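Local coordinates for protein NEDD8-conjugating enzyme UBC12 (Saccharomyces cerevisiae, PDB 3O2U) that accepts the ubiquitin-like protein NEDD8/RUB1 from its E1 enzyme and attaches it covalently to other proteins, chiefly the cullin CDC53, at residues V116-L121 and T136-L141. Sequence-based numbering, arbitrary orientation.
Sequences VCLNIL and TGLLFL
Both methyls of Leu118 sit over one face of the peptide that joins Gly137 to Leu138: CD1 lies 3.6 Å from Gly137 O, and CD2 is above Gly137 C. The Cys117 carbonyl meets the helix differently, with Leu141 CD2 4.0 Å from Cys117 O and tilted out of the carbonyl plane. Since Gly137 has no side chain, Leu118 and the CD1 end of Ile120 can close directly on the helix backbone. Leu118 CG lies anti to its own N (chi1 179°), which carries the fork across to the helix; there CD2 meets Leu138 CD2 at 3.8 Å, the two side chains crossing at about a right angle, while CD1 packs on Leu141 CG. An alanine in place of Leu118 is likely to open a gap over this peptide and leave Leu138 and Leu141 less firmly held. Two residues back, Val116 CG1 meets Leu141 CD1 at 3.7 Å. No hydrogen bond crosses; side-chain carbons do the touching, against each other and against backbone carbonyls. Cys117, the predicted thioester cysteine, points its CB away from the helix, and its side chain touches Asp149 and Leu151, whereas its neighbours Val116 and Leu118 point toward the helix. In this E2 fold the active-site loop thus lies against helix 131-143, with Val116 also packing on Val99 and Cys101 of strand 98-101, an outer strand of the four-stranded antiparallel sheet.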
loop_
_atom_site.group_PDB
_atom_site.type_symbol
_atom_site.label_atom_id
_atom_site.label_comp_id
_atom_site.label_asym_id
_atom_site.label_seq_id
_atom_site.Cartn_x
_atom_site.Cartn_y
_atom_site.Cartn_z
ATOM N N VAL A 116 -4.388 5.110 4.609
ATOM C CA VAL A 116 -4.541 5.682 3.281
ATOM C C VAL A 116 -5.942 5.463 2.748
ATOM O O VAL A 116 -6.372 4.321 2.601
ATOM C CB VAL A 116 -3.575 5.047 2.265
ATOM C CG1 VAL A 116 -3.702 5.750 0.936
ATOM C CG2 VAL A 116 -2.134 5.101 2.766
ATOM N N CYS A 117 -6.638 6.557 2.434
ATOM C CA CYS A 117 -7.996 6.481 1.895
ATOM C C CYS A 117 -8.002 6.441 0.372
ATOM O O CYS A 117 -7.908 7.464 -0.303
ATOM C CB CYS A 117 -8.861 7.646 2.385
ATOM S SG CYS A 117 -10.611 7.472 1.920
ATOM N N LEU A 118 -8.109 5.234 -0.159
ATOM C CA LEU A 118 -8.062 5.015 -1.586
ATOM C C LEU A 118 -9.196 4.054 -1.873
ATOM O O LEU A 118 -9.244 2.978 -1.279
ATOM C CB LEU A 118 -6.721 4.380 -1.948
ATOM C CG LEU A 118 -6.469 4.035 -3.406
ATOM C CD1 LEU A 118 -6.373 5.320 -4.237
ATOM C CD2 LEU A 118 -5.208 3.195 -3.530
ATOM N N ASN A 119 -10.115 4.447 -2.755
ATOM C CA ASN A 119 -11.351 3.689 -2.966
ATOM C C ASN A 119 -11.127 2.224 -3.329
ATOM O O ASN A 119 -11.867 1.341 -2.880
ATOM C CB ASN A 119 -12.208 4.348 -4.052
ATOM C CG ASN A 119 -11.546 4.303 -5.420
ATOM O OD1 ASN A 119 -10.309 4.277 -5.532
ATOM N ND2 ASN A 119 -12.363 4.272 -6.470
ATOM N N ILE A 120 -10.129 1.946 -4.159
ATOM C CA ILE A 120 -9.947 0.567 -4.597
ATOM C C ILE A 120 -9.493 -0.370 -3.484
ATOM O O ILE A 120 -9.548 -1.583 -3.634
ATOM C CB ILE A 120 -9.031 0.449 -5.810
ATOM C CG1 ILE A 120 -7.709 1.153 -5.566
ATOM C CG2 ILE A 120 -9.700 1.063 -7.027
ATOM C CD1 ILE A 120 -6.929 1.350 -6.856
ATOM N N LEU A 121 -9.054 0.194 -2.365
ATOM C CA LEU A 121 -8.646 -0.622 -1.237
ATOM C C LEU A 121 -9.826 -1.144 -0.427
ATOM O O LEU A 121 -9.648 -2.043 0.391
ATOM C CB LEU A 121 -7.670 0.135 -0.333
ATOM C CG LEU A 121 -6.325 0.441 -1.010
ATOM C CD1 LEU A 121 -5.420 1.238 -0.085
ATOM C CD2 LEU A 121 -5.642 -0.839 -1.461
ATOM N N THR A 136 -0.820 2.089 -9.257
ATOM C CA THR A 136 -1.240 3.229 -10.049
ATOM C C THR A 136 -2.140 4.156 -9.222
ATOM O O THR A 136 -2.051 5.371 -9.336
ATOM C CB THR A 136 -1.976 2.773 -11.311
ATOM O OG1 THR A 136 -1.074 2.002 -12.112
ATOM C CG2 THR A 136 -2.464 3.986 -12.110
ATOM N N GLY A 137 -3.001 3.569 -8.388
ATOM C CA GLY A 137 -3.875 4.335 -7.511
ATOM C C GLY A 137 -3.138 5.184 -6.491
ATOM O O GLY A 137 -3.523 6.325 -6.222
ATOM N N LEU A 138 -2.072 4.631 -5.921
ATOM C CA LEU A 138 -1.237 5.368 -4.968
ATOM C C LEU A 138 -0.542 6.534 -5.687
ATOM O O LEU A 138 -0.442 7.634 -5.172
ATOM C CB LEU A 138 -0.217 4.422 -4.320
ATOM C CG LEU A 138 -0.862 3.344 -3.437
ATOM C CD1 LEU A 138 0.168 2.348 -2.887
ATOM C CD2 LEU A 138 -1.650 3.985 -2.310
ATOM N N LEU A 139 -0.081 6.290 -6.899
ATOM C CA LEU A 139 0.537 7.357 -7.670
ATOM C C LEU A 139 -0.478 8.486 -7.886
ATOM O O LEU A 139 -0.215 9.638 -7.556
ATOM C CB LEU A 139 1.020 6.818 -9.005
ATOM C CG LEU A 139 1.708 7.846 -9.912
ATOM C CD1 LEU A 139 2.824 8.564 -9.169
ATOM C CD2 LEU A 139 2.233 7.179 -11.180
ATOM N N PHE A 140 -1.643 8.129 -8.413
ATOM C CA PHE A 140 -2.702 9.079 -8.778
ATOM C C PHE A 140 -3.172 9.961 -7.605
ATOM O O PHE A 140 -3.654 11.076 -7.807
ATOM C CB PHE A 140 -3.884 8.297 -9.371
ATOM C CG PHE A 140 -4.863 9.141 -10.143
ATOM C CD1 PHE A 140 -4.508 9.712 -11.351
ATOM C CD2 PHE A 140 -6.150 9.347 -9.663
ATOM C CE1 PHE A 140 -5.424 10.490 -12.067
ATOM C CE2 PHE A 140 -7.064 10.122 -10.371
ATOM C CZ PHE A 140 -6.702 10.690 -11.571
ATOM N N LEU A 141 -3.034 9.461 -6.379
ATOM C CA LEU A 141 -3.347 10.260 -5.198
ATOM C C LEU A 141 -2.512 11.538 -5.147
ATOM O O LEU A 141 -2.948 12.567 -4.637
ATOM C CB LEU A 141 -3.066 9.466 -3.913
ATOM C CG LEU A 141 -4.049 8.423 -3.382
ATOM C CD1 LEU A 141 -3.416 7.714 -2.198
ATOM C CD2 LEU A 141 -5.364 9.057 -2.962
#